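Local structure of laccase (Uncultured bacterium, 4F7K) at residues A[129-135]-A[182-188]; A[342-347]-A[378-383]. The protein probably oxidises phenolic and related substrates while reducing dioxygen to water, as an extracellular bacterial laccase of the multicopper oxidase family. All blocks are in the same frame, centred on the assembly; numbering follows the deposited sequence.

Contact 1 (A[129-135]-A[182-188]); sequences VDHDLII and DRVRLRL
Asp132 and Arg187 lock together side-on: Arg187 NE donates to Asp132 OD1 at 2.7 Å and Arg187 NH2 to Asp132 OD2 at 2.9 Å, each on a syn lone pair. Carboxylate and guanidinium planes are 6° apart. Asp132 CG stands anti to the backbone N (chi1 -177°), which leans the carboxylate over toward the neighbouring strand. Arg187 NH2 sits 3.3 Å above the Arg185 guanidinium plane; Arg185 is salt-bridged to Asp234 and Glu123, probably easing the closeness of two positive groups. A leucine in place of Arg187 would probably leave the Asp132 carboxylate without its two-pronged mate and free to turn. Ile134 CG1 lies against Arg187 CD, with Pro118 and Ile120 of strand 116-122 over Ile134. Strands 131-135 and 183-188 run parallel in a mixed sheet of the cupredoxin-like fold (closest approach 4.6 Å, directions 21° apart): Leu133 N donates to Arg185 O, Arg187 N to Leu133 O. On the other face Leu186 CD2 fits the notch between Leu133 CD1, 4.1 Å away, and Ile135 CD1; Phe247 of strand 245-249 packs on Ile135, Leu186 and Leu188. At the strand entrance Val129 CG1 presses crosswise onto Arg183 CG at 3.8 Å.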
# COMPACT_ATOMS: atom_id res chain seq x y z
N VAL A 129 -1.10 -0.55 -22.45
CA VAL A 129 0.04 -1.34 -22.03
C VAL A 129 -0.20 -2.76 -22.44
O VAL A 129 -1.35 -3.17 -22.62
CB VAL A 129 0.34 -1.23 -20.50
CG1 VAL A 129 0.73 0.19 -20.12
CG2 VAL A 129 -0.84 -1.69 -19.65
N ASP A 130 0.89 -3.51 -22.59
CA ASP A 130 0.81 -4.95 -22.88
C ASP A 130 0.57 -5.83 -21.65
O ASP A 130 -0.12 -6.83 -21.74
CB ASP A 130 2.06 -5.42 -23.63
CG ASP A 130 2.23 -4.72 -24.94
OD1 ASP A 130 1.25 -4.71 -25.73
OD2 ASP A 130 3.32 -4.17 -25.19
N HIS A 131 1.14 -5.46 -20.51
CA HIS A 131 0.95 -6.23 -19.27
C HIS A 131 0.83 -5.29 -18.09
O HIS A 131 1.54 -4.29 -18.00
CB HIS A 131 2.12 -7.18 -19.01
CG HIS A 131 2.32 -8.21 -20.08
ND1 HIS A 131 3.19 -8.04 -21.13
CD2 HIS A 131 1.74 -9.43 -20.26
CE1 HIS A 131 3.15 -9.11 -21.90
NE2 HIS A 131 2.28 -9.96 -21.40
N ASP A 132 -0.08 -5.64 -17.20
CA ASP A 132 -0.38 -4.87 -16.02
C ASP A 132 -0.10 -5.78 -14.83
O ASP A 132 -0.91 -6.65 -14.51
CB ASP A 132 -1.85 -4.42 -16.08
CG ASP A 132 -2.27 -3.54 -14.91
OD1 ASP A 132 -1.60 -3.54 -13.83
OD2 ASP A 132 -3.30 -2.84 -15.08
N LEU A 133 1.05 -5.56 -14.18
CA LEU A 133 1.55 -6.45 -13.11
C LEU A 133 1.58 -5.74 -11.77
O LEU A 133 1.85 -4.53 -11.70
CB LEU A 133 2.95 -6.99 -13.44
CG LEU A 133 3.10 -7.53 -14.88
CD1 LEU A 133 4.56 -7.70 -15.32
CD2 LEU A 133 2.29 -8.83 -15.11
N ILE A 134 1.31 -6.49 -10.70
CA ILE A 134 1.31 -5.96 -9.35
C ILE A 134 2.54 -6.50 -8.64
O ILE A 134 2.79 -7.69 -8.67
CB ILE A 134 0.01 -6.39 -8.62
CG1 ILE A 134 -1.21 -5.66 -9.22
CG2 ILE A 134 0.12 -6.20 -7.10
CD1 ILE A 134 -2.55 -6.36 -8.95
N ILE A 135 3.30 -5.61 -7.98
CA ILE A 135 4.54 -5.99 -7.35
C ILE A 135 4.45 -5.65 -5.87
O ILE A 135 4.57 -4.47 -5.48
CB ILE A 135 5.77 -5.19 -7.91
CG1 ILE A 135 5.65 -4.94 -9.43
CG2 ILE A 135 7.09 -5.86 -7.49
CD1 ILE A 135 5.57 -6.15 -10.25
N ASP A 182 7.75 -4.95 -25.03
CA ASP A 182 6.44 -4.78 -24.38
C ASP A 182 6.40 -3.51 -23.55
O ASP A 182 7.42 -3.08 -23.01
CB ASP A 182 6.09 -5.95 -23.47
CG ASP A 182 5.55 -7.15 -24.24
OD1 ASP A 182 5.18 -6.98 -25.42
OD2 ASP A 182 5.52 -8.26 -23.66
N ARG A 183 5.23 -2.89 -23.48
CA ARG A 183 5.01 -1.80 -22.55
C ARG A 183 4.33 -2.35 -21.31
O ARG A 183 3.23 -2.88 -21.40
CB ARG A 183 4.12 -0.72 -23.15
CG ARG A 183 3.87 0.42 -22.16
CD ARG A 183 3.56 1.71 -22.86
NE ARG A 183 4.76 2.36 -23.36
CZ ARG A 183 4.76 3.55 -23.94
NH1 ARG A 183 3.63 4.23 -24.09
NH2 ARG A 183 5.91 4.07 -24.36
N VAL A 184 4.99 -2.23 -20.16
CA VAL A 184 4.40 -2.76 -18.92
C VAL A 184 3.97 -1.68 -17.95
O VAL A 184 4.67 -0.69 -17.77
CB VAL A 184 5.34 -3.76 -18.19
CG1 VAL A 184 5.66 -4.93 -19.09
CG2 VAL A 184 6.62 -3.07 -17.68
N ARG A 185 2.82 -1.88 -17.33
CA ARG A 185 2.43 -1.15 -16.12
C ARG A 185 2.83 -1.97 -14.89
O ARG A 185 2.45 -3.12 -14.76
CB ARG A 185 0.92 -0.85 -16.13
CG ARG A 185 0.47 0.07 -15.00
CD ARG A 185 -1.01 0.37 -15.09
NE ARG A 185 -1.44 1.33 -14.07
CZ ARG A 185 -2.56 2.06 -14.14
NH1 ARG A 185 -3.38 1.91 -15.18
NH2 ARG A 185 -2.89 2.92 -13.17
N LEU A 186 3.65 -1.37 -14.02
CA LEU A 186 4.15 -1.99 -12.83
C LEU A 186 3.62 -1.24 -11.59
O LEU A 186 3.98 -0.09 -11.36
CB LEU A 186 5.70 -1.99 -12.84
CG LEU A 186 6.38 -2.72 -14.02
CD1 LEU A 186 7.85 -2.43 -14.04
CD2 LEU A 186 6.16 -4.23 -13.95
N ARG A 187 2.74 -1.92 -10.85
CA ARG A 187 2.08 -1.41 -9.63
C ARG A 187 2.80 -1.87 -8.37
O ARG A 187 2.59 -3.00 -7.89
CB ARG A 187 0.62 -1.87 -9.61
CG ARG A 187 -0.21 -1.36 -10.84
CD ARG A 187 -1.60 -1.89 -10.74
NE ARG A 187 -2.41 -1.72 -11.94
CZ ARG A 187 -3.42 -0.85 -12.06
NH1 ARG A 187 -3.71 -0.02 -11.06
NH2 ARG A 187 -4.12 -0.79 -13.19
N LEU A 188 3.66 -0.99 -7.85
CA LEU A 188 4.55 -1.35 -6.78
C LEU A 188 3.86 -1.04 -5.49
O LEU A 188 3.32 0.06 -5.31
CB LEU A 188 5.88 -0.57 -6.83
CG LEU A 188 7.01 -1.01 -7.77
CD1 LEU A 188 6.59 -1.23 -9.21
CD2 LEU A 188 8.14 0.03 -7.69

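Contact 2 (A[342-347]-A[378-383])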
# COMPACT_ATOMS: atom_id res chain seq x y z
N ARG A 342 1.16 19.20 11.80
CA ARG A 342 2.58 19.09 12.04
C ARG A 342 2.82 17.79 12.75
O ARG A 342 2.24 17.56 13.82
CB ARG A 342 3.06 20.24 12.91
CG ARG A 342 4.55 20.23 13.18
CD ARG A 342 5.09 21.65 13.37
NE ARG A 342 5.20 22.35 12.09
CZ ARG A 342 5.64 23.59 11.94
NH1 ARG A 342 6.03 24.31 12.99
NH2 ARG A 342 5.70 24.13 10.72
N LEU A 343 3.66 16.95 12.17
CA LEU A 343 4.00 15.64 12.72
C LEU A 343 5.42 15.67 13.28
O LEU A 343 6.38 15.80 12.52
CB LEU A 343 3.89 14.57 11.63
CG LEU A 343 2.50 14.45 11.01
CD1 LEU A 343 2.58 13.70 9.68
CD2 LEU A 343 1.52 13.75 11.97
N VAL A 344 5.54 15.60 14.59
CA VAL A 344 6.83 15.75 15.26
C VAL A 344 7.33 14.37 15.71
O VAL A 344 6.73 13.72 16.57
CB VAL A 344 6.73 16.75 16.46
CG1 VAL A 344 8.09 16.93 17.16
CG2 VAL A 344 6.19 18.12 15.98
N ASN A 345 8.40 13.90 15.08
CA ASN A 345 9.04 12.66 15.50
C ASN A 345 10.30 12.93 16.31
O ASN A 345 11.38 13.08 15.75
CB ASN A 345 9.39 11.80 14.28
CG ASN A 345 9.88 10.40 14.66
OD1 ASN A 345 10.03 10.07 15.84
ND2 ASN A 345 10.13 9.57 13.66
N ASP A 346 10.17 12.99 17.64
CA ASP A 346 11.34 13.15 18.51
C ASP A 346 11.83 11.84 19.15
O ASP A 346 12.39 11.86 20.25
CB ASP A 346 11.09 14.24 19.57
CG ASP A 346 9.75 14.07 20.30
OD1 ASP A 346 9.02 13.09 20.01
OD2 ASP A 346 9.44 14.94 21.15
N THR A 347 11.61 10.71 18.45
CA THR A 347 12.15 9.40 18.82
C THR A 347 13.35 9.08 17.93
O THR A 347 13.61 9.81 16.99
CB THR A 347 11.11 8.26 18.60
OG1 THR A 347 10.96 8.00 17.19
CG2 THR A 347 9.75 8.63 19.18
N VAL A 378 7.82 9.73 8.53
CA VAL A 378 8.55 10.79 9.21
C VAL A 378 9.75 10.19 9.92
O VAL A 378 9.61 9.47 10.91
CB VAL A 378 7.69 11.56 10.22
CG1 VAL A 378 8.49 12.70 10.87
CG2 VAL A 378 6.43 12.11 9.53
N ASP A 379 10.93 10.49 9.39
CA ASP A 379 12.13 9.97 9.97
C ASP A 379 12.40 10.47 11.37
O ASP A 379 11.81 11.47 11.82
CB ASP A 379 13.34 10.18 9.05
CG ASP A 379 14.24 8.94 8.99
OD1 ASP A 379 14.69 8.42 10.07
OD2 ASP A 379 14.48 8.48 7.85
N ALA A 380 13.25 9.73 12.08
CA ALA A 380 13.62 10.01 13.47
C ALA A 380 14.18 11.40 13.61
O ALA A 380 15.01 11.82 12.81
CB ALA A 380 14.66 9.00 13.92
N GLY A 381 13.75 12.12 14.65
CA GLY A 381 14.19 13.50 14.89
C GLY A 381 13.75 14.50 13.84
O GLY A 381 14.29 15.60 13.76
N GLU A 382 12.77 14.13 13.02
CA GLU A 382 12.33 15.03 11.96
C GLU A 382 10.89 15.50 12.15
O GLU A 382 10.11 14.89 12.89
CB GLU A 382 12.58 14.44 10.56
CG GLU A 382 14.07 14.40 10.20
CD GLU A 382 14.38 13.94 8.75
OE1 GLU A 382 13.47 13.55 7.97
OE2 GLU A 382 15.58 13.98 8.39
N THR A 383 10.57 16.63 11.53
CA THR A 383 9.21 17.17 11.51
C THR A 383 8.75 17.25 10.07
O THR A 383 9.50 17.71 9.21
CB THR A 383 9.18 18.56 12.15
OG1 THR A 383 9.32 18.42 13.57
CG2 THR A 383 7.87 19.28 11.85
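Asn345 supplies the polar grip on segment 378-383. Its CG stands anti to the backbone N (chi1 -171°), sending the amide across to that segment, where ND2 donates to Val378 O at 2.8 Å; that oxygen lies near the amide plane, although the nitrogen sits above the carbonyl plane. ND2 also donates to Phe349 O. OD1 is held from its own segment, accepting from Thr347 N, an Asx turn, and from Thr347 OG1 at 2.6 Å, two bonds that fix the flip of the group. Among backbone contacts, Asn345 N meets Glu382 O at 2.9 Å, while Gly381 N reaches Thr347 O weakly. Val344 and Thr383 form an antiparallel non-hydrogen-bonded pair, with a CA-H...O contact from Thr383 CA to Leu343 O (3.3 Å). Gly381 takes the third position of the type II turn Asp379-Glu382, where its phi of 66° is the positive value needed. Apolar contacts follow the strand back from Asn345: Val378 sets CG1 against Asn345 CB (3.6 Å) and CG2 against Leu343 CB; further along, Thr383 CG2 rests on Arg342 CG. Arg342 itself ends on Asp385. Thus the end of strand 337-344, bordered by strand 290-295, meets the turn linking strands 375-378 and 383-390.

How the contacts relate
From the N terminus, the chain first passes the two sheets built from strands 4-13 to 116-122, then enters contact 1 at 129-135. After 46 residues, which include strand 167-173, it returns at 182-188 to close this loop by joining neighbouring parallel strands. Contact 2 opens only at 342-347 and closes at 378-383 after 30 residues, so the loops follow in series and neither nest nor cross. Contact 1 belongs to the second multicopper oxidase region of the sequence and contact 2 to the third. Whereas contact 1 lies within one sheet, contact 2 ties strand 337-344 to the crossing between two sheets. Their centres are 35 Å apart, on opposite sides of the chain's centre.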